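Local atomic coordinates of 2-dehydro-3-deoxyphosphogluconate aldolase (Vibrio fischeri, PDB entry 3NZR), a protein that is an aldolase of the KDGP aldolase family, with an alpha/beta architecture related to the TIM barrel. Residues G167-R172 with Y200-Q205; I119-T124 with Y163-G168; K6-K11 with E34-V39. All blocks are in the same frame, centred on the assembly; numbering follows the deposited sequence.

Overall arrangement
Interactions 1 and 2 share Gly167 and Gly168 in the loop between strand 160-163 and helix 172-184, and their centres are about 11 Å apart. Interaction 2 ties the start of that loop to the end of strand 114-119; interaction 1 sets its far end against helix 200-209. They touch directly: Thr171 OG1 is 2.8 Å from Met166 O, probably a hydrogen bond, and Ile203 CG2 packs on Met166 CE. A magnesium ion lies about 8 Å from Gly168. Interaction 3, centred about 21 Å from interaction 1 and about 25 Å from interaction 2, has a different magnesium ion bound to His36; the nearest atoms are about 8 Å and about 13 Å away, respectively.

Interaction 1 (G167-R172 with Y200-Q205); sequences GGLETR and YEEIMQ
Leu169, in the loop 167-172, faces Ile203 on the helical segment 200-205 with their CA atoms 6.9 Å apart, and two overlapping beta turns fold the loop around this point. The first, type II' from Gly167 to Glu170, puts Gly168 at a positive phi that a residue without a side chain adopts easily; the second, type I from Leu169 to Arg172, leads into helix 172-184. Leucine suits the middle of the loop because its two methyls reach different neighbours: CD2 packs 3.6 Å from Ile203 CG1, while CD1 lies against the carboxylate of Glu202. Ile203 sends CD1 to the backbone carbonyl of Gly168. The contact thus joins the loop that follows one strand of the TIM-barrel-like sheet to the helix that follows the next, 188-191. Along its outer side Arg172 and Glu202 form a salt bridge, with NH1 donating to OE2 over 2.8 Å in a nearly straight bond (168°). OE2 lies close to the guanidinium plane but is approached on its anti side, from 35° outside the carboxylate plane. A bend at chi3 (-55°) turns the guanidinium so that Leu169 CD2 sits over one of its faces, which leaves the polar edge for the glutamate.

Interaction 2 (I119-T124 with Y163-G168); sequences ISPTGT and YFPMGG
The carbonyl O of Ile119 receives the backbone N-H of Phe164 at 3.1 Å, nearly along the C=O axis, and Tyr163 CA adds a weaker C-H···O contact to the same oxygen. Next to it Ser120 OG donates to Phe164 O over 2.6 Å. The hydroxyl reaches that carbonyl because OG stands beside the backbone N, anti to the carbonyl carbon (chi1 -56°), and serine's short side chain sets it within bonding distance of the neighbouring backbone. Pro121 has no N-H to satisfy and contributes carbon instead: its CD lies over a face of the Tyr163 ring, CG comes 3.6 Å from Tyr163 CZ, and CD also meets CD of Pro165, which follows a cis peptide bond. Farther along, the donors turn to other partners: Glu174 on helix 172-184 takes the N-H groups of Thr122 and Gly123 with its two carboxylate oxygens, and Thr124 N bonds to Thr122 OG1 at 3.1 Å, an ST turn, while that hydroxyl donates to Met127 O. Parallel pairing of Ile119 with Tyr163, with loops following the paired residues, marks the C-terminal ends of adjacent strands 114-119 and 160-163, as expected in a TIM-barrel-like sheet.

Interaction 3 (K6-K11 with E34-V39); sequences KANFYK and EGHVLV. With MG (magnesium ion), chain E.
The imidazole of His36 is enclosed on both faces: CA and CB of Tyr10 cover one, CB 4.0 Å from the ring centroid in a CH-pi contact, and the carbonyl O of Glu34 lies over the opposite one. The phenol ring of Tyr10 presents its edge to the histidine face, a T-shaped pair (planes 76° and centroids 5.4 Å apart). At the imidazole edge, ND1 donates to Asn8 O over 2.9 Å. Asn8 O lies in the imidazole plane, whereas ND1 stands well above that of the carbonyl. With chi1 at -178° the Asn8 side chain extends away from its own N, bringing the amide alongside the same edge, its plane 67° from the ring. NE2 binds the magnesium ion at 2.1 Å, and five waters complete six-fold coordination. Glu34 steadies two of those waters through OE1 and its backbone O; OE1 also meets Lys244 in a salt bridge. Glu34 is the C-prime residue of the Schellman motif that ends helix 23-32, and glycine suits position 35, where a side chain would crowd the preceding carbonyl. The N-terminal segment before strand 16-19 is thus laid against the turn from that helix into strand 37-42, where a water links Asn8 N to Val37 O. With ND1 holding its proton for Asn8, NE2 offers its lone pair to magnesium, whose charge probably strengthens the ND1 hydrogen bond.

Interaction 1 (G167-R172 with Y200-Q205)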
loop_
_atom_site.group_PDB
_atom_site.type_symbol
_atom_site.label_atom_id
_atom_site.label_comp_id
_atom_site.label_asym_id
_atom_site.label_seq_id
_atom_site.Cartn_x
_atom_site.Cartn_y
_atom_site.Cartn_z
ATOM N N GLY A 167 10.169 21.355 -8.712
ATOM C CA GLY A 167 10.473 22.734 -9.044
ATOM C C GLY A 167 11.702 22.881 -9.918
ATOM O O GLY A 167 12.506 23.790 -9.664
ATOM N N GLY A 168 11.875 21.991 -10.921
ATOM C CA GLY A 168 12.997 22.093 -11.843
ATOM C C GLY A 168 14.318 21.794 -11.202
ATOM O O GLY A 168 14.543 20.650 -10.753
ATOM N N LEU A 169 15.206 22.789 -11.128
ATOM C CA LEU A 169 16.494 22.594 -10.458
ATOM C C LEU A 169 16.513 23.113 -8.996
ATOM O O LEU A 169 17.534 23.038 -8.320
ATOM C CB LEU A 169 17.623 23.167 -11.271
ATOM C CG LEU A 169 18.099 22.388 -12.500
ATOM C CD1 LEU A 169 19.074 23.200 -13.337
ATOM C CD2 LEU A 169 18.725 21.052 -12.073
ATOM N N GLU A 170 15.390 23.596 -8.499
ATOM C CA GLU A 170 15.295 24.099 -7.096
ATOM C C GLU A 170 15.535 23.034 -6.020
ATOM O O GLU A 170 15.875 23.375 -4.884
ATOM C CB GLU A 170 13.937 24.784 -6.812
ATOM C CG GLU A 170 13.787 26.166 -7.507
ATOM C CD GLU A 170 12.346 26.561 -7.828
ATOM O OE1 GLU A 170 12.151 27.385 -8.772
ATOM O OE2 GLU A 170 11.417 26.055 -7.155
ATOM N N THR A 171 15.330 21.760 -6.350
ATOM C CA THR A 171 15.546 20.696 -5.370
ATOM C C THR A 171 16.693 19.772 -5.839
ATOM O O THR A 171 16.744 18.614 -5.490
ATOM C CB THR A 171 14.237 19.920 -5.079
ATOM O OG1 THR A 171 13.813 19.258 -6.259
ATOM C CG2 THR A 171 13.151 20.854 -4.672
ATOM N N ARG A 172 17.631 20.346 -6.586
ATOM C CA ARG A 172 18.795 19.647 -7.127
ATOM C C ARG A 172 19.467 18.612 -6.188
ATOM O O ARG A 172 19.711 17.463 -6.575
ATOM C CB ARG A 172 19.818 20.705 -7.521
ATOM C CG ARG A 172 21.066 20.153 -8.085
ATOM C CD ARG A 172 22.135 21.185 -8.018
ATOM N NE ARG A 172 21.757 22.440 -8.676
ATOM C CZ ARG A 172 21.885 22.682 -9.977
ATOM N NH1 ARG A 172 22.341 21.732 -10.793
ATOM N NH2 ARG A 172 21.552 23.875 -10.463
ATOM N N TYR A 200 16.217 20.492 -19.015
ATOM C CA TYR A 200 16.024 19.047 -19.226
ATOM C C TYR A 200 17.380 18.363 -19.175
ATOM O O TYR A 200 17.575 17.368 -18.509
ATOM C CB TYR A 200 15.399 18.761 -20.613
ATOM C CG TYR A 200 15.237 17.318 -20.916
ATOM C CD1 TYR A 200 14.259 16.530 -20.224
ATOM C CD2 TYR A 200 16.008 16.704 -21.875
ATOM C CE1 TYR A 200 14.090 15.199 -20.534
ATOM C CE2 TYR A 200 15.874 15.361 -22.165
ATOM C CZ TYR A 200 14.913 14.592 -21.492
ATOM O OH TYR A 200 14.775 13.253 -21.816
ATOM N N GLU A 201 18.316 18.880 -19.917
ATOM C CA GLU A 201 19.622 18.215 -19.971
ATOM C C GLU A 201 20.293 18.113 -18.600
ATOM O O GLU A 201 20.753 17.054 -18.232
ATOM C CB GLU A 201 20.524 18.857 -21.018
ATOM C CG GLU A 201 20.083 18.497 -22.449
ATOM C CD GLU A 201 20.540 19.508 -23.547
ATOM O OE1 GLU A 201 21.034 19.036 -24.580
ATOM O OE2 GLU A 201 20.364 20.747 -23.399
ATOM N N GLU A 202 20.313 19.194 -17.845
ATOM C CA GLU A 202 21.025 19.199 -16.568
ATOM C C GLU A 202 20.334 18.290 -15.544
ATOM O O GLU A 202 20.989 17.637 -14.778
ATOM C CB GLU A 202 21.142 20.620 -16.008
ATOM C CG GLU A 202 22.308 20.812 -15.060
ATOM C CD GLU A 202 22.433 22.253 -14.566
ATOM O OE1 GLU A 202 22.066 23.184 -15.305
ATOM O OE2 GLU A 202 22.904 22.455 -13.421
ATOM N N ILE A 203 19.010 18.260 -15.573
ATOM C CA ILE A 203 18.230 17.388 -14.685
ATOM C C ILE A 203 18.454 15.930 -15.051
ATOM O O ILE A 203 18.681 15.091 -14.134
ATOM C CB ILE A 203 16.749 17.735 -14.759
ATOM C CG1 ILE A 203 16.498 19.103 -14.133
ATOM C CG2 ILE A 203 15.859 16.665 -14.093
ATOM C CD1 ILE A 203 15.099 19.621 -14.404
HETATM N N MSE A 204 18.329 15.584 -16.350
HETATM C CA MSE A 204 18.584 14.176 -16.776
HETATM C C MSE A 204 20.050 13.780 -16.449
HETATM O O MSE A 204 20.298 12.692 -15.929
HETATM C CB MSE A 204 18.357 13.963 -18.271
HETATM C CG MSE A 204 16.936 14.137 -18.716
HETATM SE SE MSE A 204 15.784 12.864 -17.703
HETATM C CE MSE A 204 16.392 11.284 -18.661
ATOM N N GLN A 205 21.010 14.675 -16.723
ATOM C CA GLN A 205 22.407 14.317 -16.410
ATOM C C GLN A 205 22.588 13.919 -14.966
ATOM O O GLN A 205 23.474 13.188 -14.667
ATOM C CB GLN A 205 23.383 15.442 -16.753
ATOM C CG GLN A 205 24.841 15.028 -16.915
ATOM C CD GLN A 205 24.987 13.999 -18.002
ATOM O OE1 GLN A 205 25.334 12.842 -17.744
ATOM N NE2 GLN A 205 24.712 14.416 -19.235
#

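Interaction 2 (I119-T124 with Y163-G168)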
loop_
_atom_site.group_PDB
_atom_site.type_symbol
_atom_site.label_atom_id
_atom_site.label_comp_id
_atom_site.label_asym_id
_atom_site.label_seq_id
_atom_site.Cartn_x
_atom_site.Cartn_y
_atom_site.Cartn_z
ATOM N N ILE A 119 6.208 10.521 -4.263
ATOM C CA ILE A 119 6.801 10.928 -3.003
ATOM C C ILE A 119 7.426 12.307 -3.265
ATOM O O ILE A 119 7.682 12.705 -4.405
ATOM C CB ILE A 119 7.798 9.918 -2.514
ATOM C CG1 ILE A 119 9.029 9.902 -3.410
ATOM C CG2 ILE A 119 7.176 8.496 -2.341
ATOM C CD1 ILE A 119 9.952 8.818 -2.897
ATOM N N SER A 120 7.578 13.105 -2.219
ATOM C CA SER A 120 7.888 14.483 -2.383
ATOM C C SER A 120 9.061 14.995 -1.593
ATOM O O SER A 120 9.369 14.462 -0.511
ATOM C CB SER A 120 6.678 15.268 -1.985
ATOM O OG SER A 120 5.485 14.838 -2.767
ATOM N N PRO A 121 9.612 16.128 -2.019
ATOM C CA PRO A 121 10.777 16.682 -1.332
ATOM C C PRO A 121 10.321 17.219 -0.011
ATOM O O PRO A 121 9.102 17.434 0.190
ATOM C CB PRO A 121 11.215 17.847 -2.226
ATOM C CG PRO A 121 10.681 17.596 -3.527
ATOM C CD PRO A 121 9.379 16.790 -3.315
ATOM N N THR A 122 11.258 17.357 0.909
ATOM C CA THR A 122 10.956 17.840 2.241
ATOM C C THR A 122 11.828 19.010 2.709
ATOM O O THR A 122 11.588 19.549 3.769
ATOM C CB THR A 122 11.186 16.729 3.266
ATOM O OG1 THR A 122 12.579 16.370 3.244
ATOM C CG2 THR A 122 10.246 15.534 3.003
ATOM N N GLY A 123 12.865 19.332 1.966
ATOM C CA GLY A 123 13.829 20.313 2.412
ATOM C C GLY A 123 15.042 19.663 3.003
ATOM O O GLY A 123 16.034 20.324 3.266
ATOM N N THR A 124 14.974 18.362 3.232
ATOM C CA THR A 124 16.042 17.658 3.921
ATOM C C THR A 124 16.482 16.579 2.952
ATOM O O THR A 124 15.678 15.715 2.606
ATOM C CB THR A 124 15.536 17.021 5.250
ATOM O OG1 THR A 124 15.055 18.058 6.108
ATOM C CG2 THR A 124 16.600 16.264 5.945
ATOM N N TYR A 163 8.924 11.658 -8.324
ATOM C CA TYR A 163 9.422 12.644 -7.428
ATOM C C TYR A 163 8.806 13.945 -7.844
ATOM O O TYR A 163 9.065 14.458 -8.940
ATOM C CB TYR A 163 10.940 12.722 -7.576
ATOM C CG TYR A 163 11.574 13.457 -6.472
ATOM C CD1 TYR A 163 11.357 13.055 -5.145
ATOM C CD2 TYR A 163 12.379 14.554 -6.706
ATOM C CE1 TYR A 163 11.915 13.741 -4.078
ATOM C CE2 TYR A 163 12.968 15.226 -5.639
ATOM C CZ TYR A 163 12.734 14.802 -4.333
ATOM O OH TYR A 163 13.306 15.425 -3.249
ATOM N N PHE A 164 7.927 14.442 -6.993
ATOM C CA PHE A 164 7.145 15.634 -7.333
ATOM C C PHE A 164 6.712 16.308 -6.052
ATOM O O PHE A 164 6.354 15.586 -5.074
ATOM C CB PHE A 164 5.915 15.201 -8.108
ATOM C CG PHE A 164 4.939 16.279 -8.398
ATOM C CD1 PHE A 164 5.008 17.014 -9.594
ATOM C CD2 PHE A 164 3.891 16.519 -7.521
ATOM C CE1 PHE A 164 4.079 18.015 -9.850
ATOM C CE2 PHE A 164 2.947 17.509 -7.784
ATOM C CZ PHE A 164 3.028 18.253 -8.925
ATOM N N PRO A 165 6.650 17.651 -6.064
ATOM C CA PRO A 165 7.081 18.578 -7.114
ATOM C C PRO A 165 8.562 18.948 -7.046
ATOM O O PRO A 165 9.048 19.358 -6.008
ATOM C CB PRO A 165 6.238 19.825 -6.866
ATOM C CG PRO A 165 6.008 19.850 -5.417
ATOM C CD PRO A 165 5.907 18.353 -4.992
HETATM N N MSE A 166 9.252 18.864 -8.182
HETATM C CA MSE A 166 10.681 19.055 -8.161
HETATM C C MSE A 166 11.084 20.521 -8.248
HETATM O O MSE A 166 12.195 20.886 -7.890
HETATM C CB MSE A 166 11.265 18.295 -9.302
HETATM C CG MSE A 166 12.679 17.957 -9.179
HETATM SE SE MSE A 166 13.007 16.473 -10.484
HETATM C CE MSE A 166 13.000 17.554 -12.091
ATOM N N GLY A 167 10.169 21.355 -8.712
ATOM C CA GLY A 167 10.473 22.734 -9.044
ATOM C C GLY A 167 11.702 22.881 -9.918
ATOM O O GLY A 167 12.506 23.790 -9.664
ATOM N N GLY A 168 11.875 21.991 -10.921
ATOM C CA GLY A 168 12.997 22.093 -11.843
ATOM C C GLY A 168 14.318 21.794 -11.202
ATOM O O GLY A 168 14.543 20.650 -10.753
#

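Interaction 3 (K6-K11 with E34-V39)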
loop_
_atom_site.group_PDB
_atom_site.type_symbol
_atom_site.label_atom_id
_atom_site.label_comp_id
_atom_site.label_asym_id
_atom_site.label_seq_id
_atom_site.Cartn_x
_atom_site.Cartn_y
_atom_site.Cartn_z
ATOM N N LYS A 6 4.692 -3.062 -22.541
ATOM C CA LYS A 6 6.074 -2.703 -22.236
ATOM C C LYS A 6 6.435 -1.332 -22.821
ATOM O O LYS A 6 6.384 -1.139 -24.022
ATOM C CB LYS A 6 6.941 -3.811 -22.833
ATOM C CG LYS A 6 8.459 -3.587 -22.833
ATOM C CD LYS A 6 9.172 -4.724 -23.650
ATOM C CE LYS A 6 10.644 -4.413 -23.872
ATOM N NZ LYS A 6 11.388 -4.779 -22.653
ATOM N N ALA A 7 6.831 -0.373 -21.987
ATOM C CA ALA A 7 7.149 0.944 -22.494
ATOM C C ALA A 7 8.403 0.879 -23.334
ATOM O O ALA A 7 9.291 0.090 -23.087
ATOM C CB ALA A 7 7.288 1.971 -21.352
ATOM N N ASN A 8 8.464 1.699 -24.368
ATOM C CA ASN A 8 9.549 1.618 -25.290
ATOM C C ASN A 8 10.686 2.588 -24.940
ATOM O O ASN A 8 10.733 3.742 -25.391
ATOM C CB ASN A 8 8.990 1.844 -26.694
ATOM C CG ASN A 8 10.013 1.730 -27.702
ATOM O OD1 ASN A 8 11.179 1.427 -27.373
ATOM N ND2 ASN A 8 9.657 2.035 -28.956
ATOM N N PHE A 9 11.588 2.157 -24.084
ATOM C CA PHE A 9 12.664 3.009 -23.638
ATOM C C PHE A 9 13.722 3.158 -24.689
ATOM O O PHE A 9 14.238 2.150 -25.175
ATOM C CB PHE A 9 13.308 2.449 -22.392
ATOM C CG PHE A 9 12.480 2.607 -21.148
ATOM C CD1 PHE A 9 12.701 3.654 -20.305
ATOM C CD2 PHE A 9 11.546 1.642 -20.800
ATOM C CE1 PHE A 9 11.973 3.783 -19.122
ATOM C CE2 PHE A 9 10.805 1.765 -19.650
ATOM C CZ PHE A 9 10.999 2.858 -18.815
ATOM N N TYR A 10 14.062 4.393 -25.019
ATOM C CA TYR A 10 15.192 4.709 -25.885
ATOM C C TYR A 10 16.526 4.197 -25.318
ATOM O O TYR A 10 16.893 4.554 -24.208
ATOM C CB TYR A 10 15.287 6.224 -26.102
ATOM C CG TYR A 10 16.480 6.556 -26.975
ATOM C CD1 TYR A 10 16.450 6.313 -28.321
ATOM C CD2 TYR A 10 17.650 7.034 -26.416
ATOM C CE1 TYR A 10 17.566 6.585 -29.127
ATOM C CE2 TYR A 10 18.806 7.299 -27.200
ATOM C CZ TYR A 10 18.749 7.064 -28.546
ATOM O OH TYR A 10 19.858 7.327 -29.326
ATOM N N LYS A 11 17.227 3.312 -26.028
ATOM C CA LYS A 11 18.514 2.750 -25.543
ATOM C C LYS A 11 18.275 2.035 -24.197
ATOM O O LYS A 11 19.163 1.984 -23.331
ATOM C CB LYS A 11 19.598 3.833 -25.364
ATOM C CG LYS A 11 20.691 4.051 -26.458
ATOM C CD LYS A 11 20.290 3.611 -27.848
ATOM C CE LYS A 11 21.127 4.304 -28.959
ATOM N NZ LYS A 11 21.461 3.433 -30.117
ATOM N N GLU A 34 9.512 9.107 -32.098
ATOM C CA GLU A 34 9.885 7.765 -32.678
ATOM C C GLU A 34 9.473 6.640 -31.694
ATOM O O GLU A 34 10.137 5.634 -31.548
ATOM C CB GLU A 34 11.397 7.731 -32.971
ATOM C CG GLU A 34 11.852 8.739 -33.990
ATOM C CD GLU A 34 13.404 8.682 -34.300
ATOM O OE1 GLU A 34 14.216 8.148 -33.523
ATOM O OE2 GLU A 34 13.810 9.180 -35.338
ATOM N N GLY A 35 8.353 6.846 -31.001
ATOM C CA GLY A 35 7.779 5.809 -30.122
ATOM C C GLY A 35 8.311 5.778 -28.711
ATOM O O GLY A 35 7.756 5.084 -27.934
ATOM N N HIS A 36 9.373 6.496 -28.380
ATOM C CA HIS A 36 9.983 6.472 -27.081
ATOM C C HIS A 36 9.285 7.490 -26.168
ATOM O O HIS A 36 9.876 8.425 -25.664
ATOM C CB HIS A 36 11.487 6.722 -27.172
ATOM C CG HIS A 36 12.195 5.759 -28.085
ATOM N ND1 HIS A 36 12.230 4.402 -27.838
ATOM C CD2 HIS A 36 12.774 5.941 -29.308
ATOM C CE1 HIS A 36 12.841 3.790 -28.855
ATOM N NE2 HIS A 36 13.200 4.704 -29.748
ATOM N N VAL A 37 8.006 7.234 -25.933
ATOM C CA VAL A 37 7.165 8.203 -25.181
ATOM C C VAL A 37 5.985 7.457 -24.561
ATOM O O VAL A 37 5.607 6.395 -25.038
ATOM C CB VAL A 37 6.673 9.300 -26.135
ATOM C CG1 VAL A 37 5.705 8.712 -27.163
ATOM C CG2 VAL A 37 6.010 10.486 -25.375
ATOM N N LEU A 38 5.406 8.027 -23.512
ATOM C CA LEU A 38 4.126 7.636 -23.013
ATOM C C LEU A 38 3.288 8.869 -23.021
ATOM O O LEU A 38 3.756 9.898 -22.596
ATOM C CB LEU A 38 4.287 7.194 -21.530
ATOM C CG LEU A 38 5.136 5.998 -21.314
ATOM C CD1 LEU A 38 5.641 5.893 -19.829
ATOM C CD2 LEU A 38 4.354 4.769 -21.752
ATOM N N VAL A 39 2.032 8.780 -23.464
ATOM C CA VAL A 39 1.185 9.903 -23.586
ATOM C C VAL A 39 0.146 9.909 -22.444
ATOM O O VAL A 39 -0.595 8.908 -22.233
ATOM C CB VAL A 39 0.423 9.835 -24.915
ATOM C CG1 VAL A 39 -0.786 10.661 -24.862
ATOM C CG2 VAL A 39 1.306 10.231 -26.086
HETATM MG MG MG E . 14.193 4.026 -31.533
HETATM O O HOH W 1 6.044 3.346 -24.785
HETATM O O HOH W 2 14.697 5.851 -32.017
HETATM O O HOH W 3 12.491 4.328 -32.452
HETATM O O HOH W 4 15.158 3.358 -33.281
HETATM O O HOH W 5 15.954 3.743 -30.725
HETATM O O HOH W 6 13.939 2.235 -31.111
#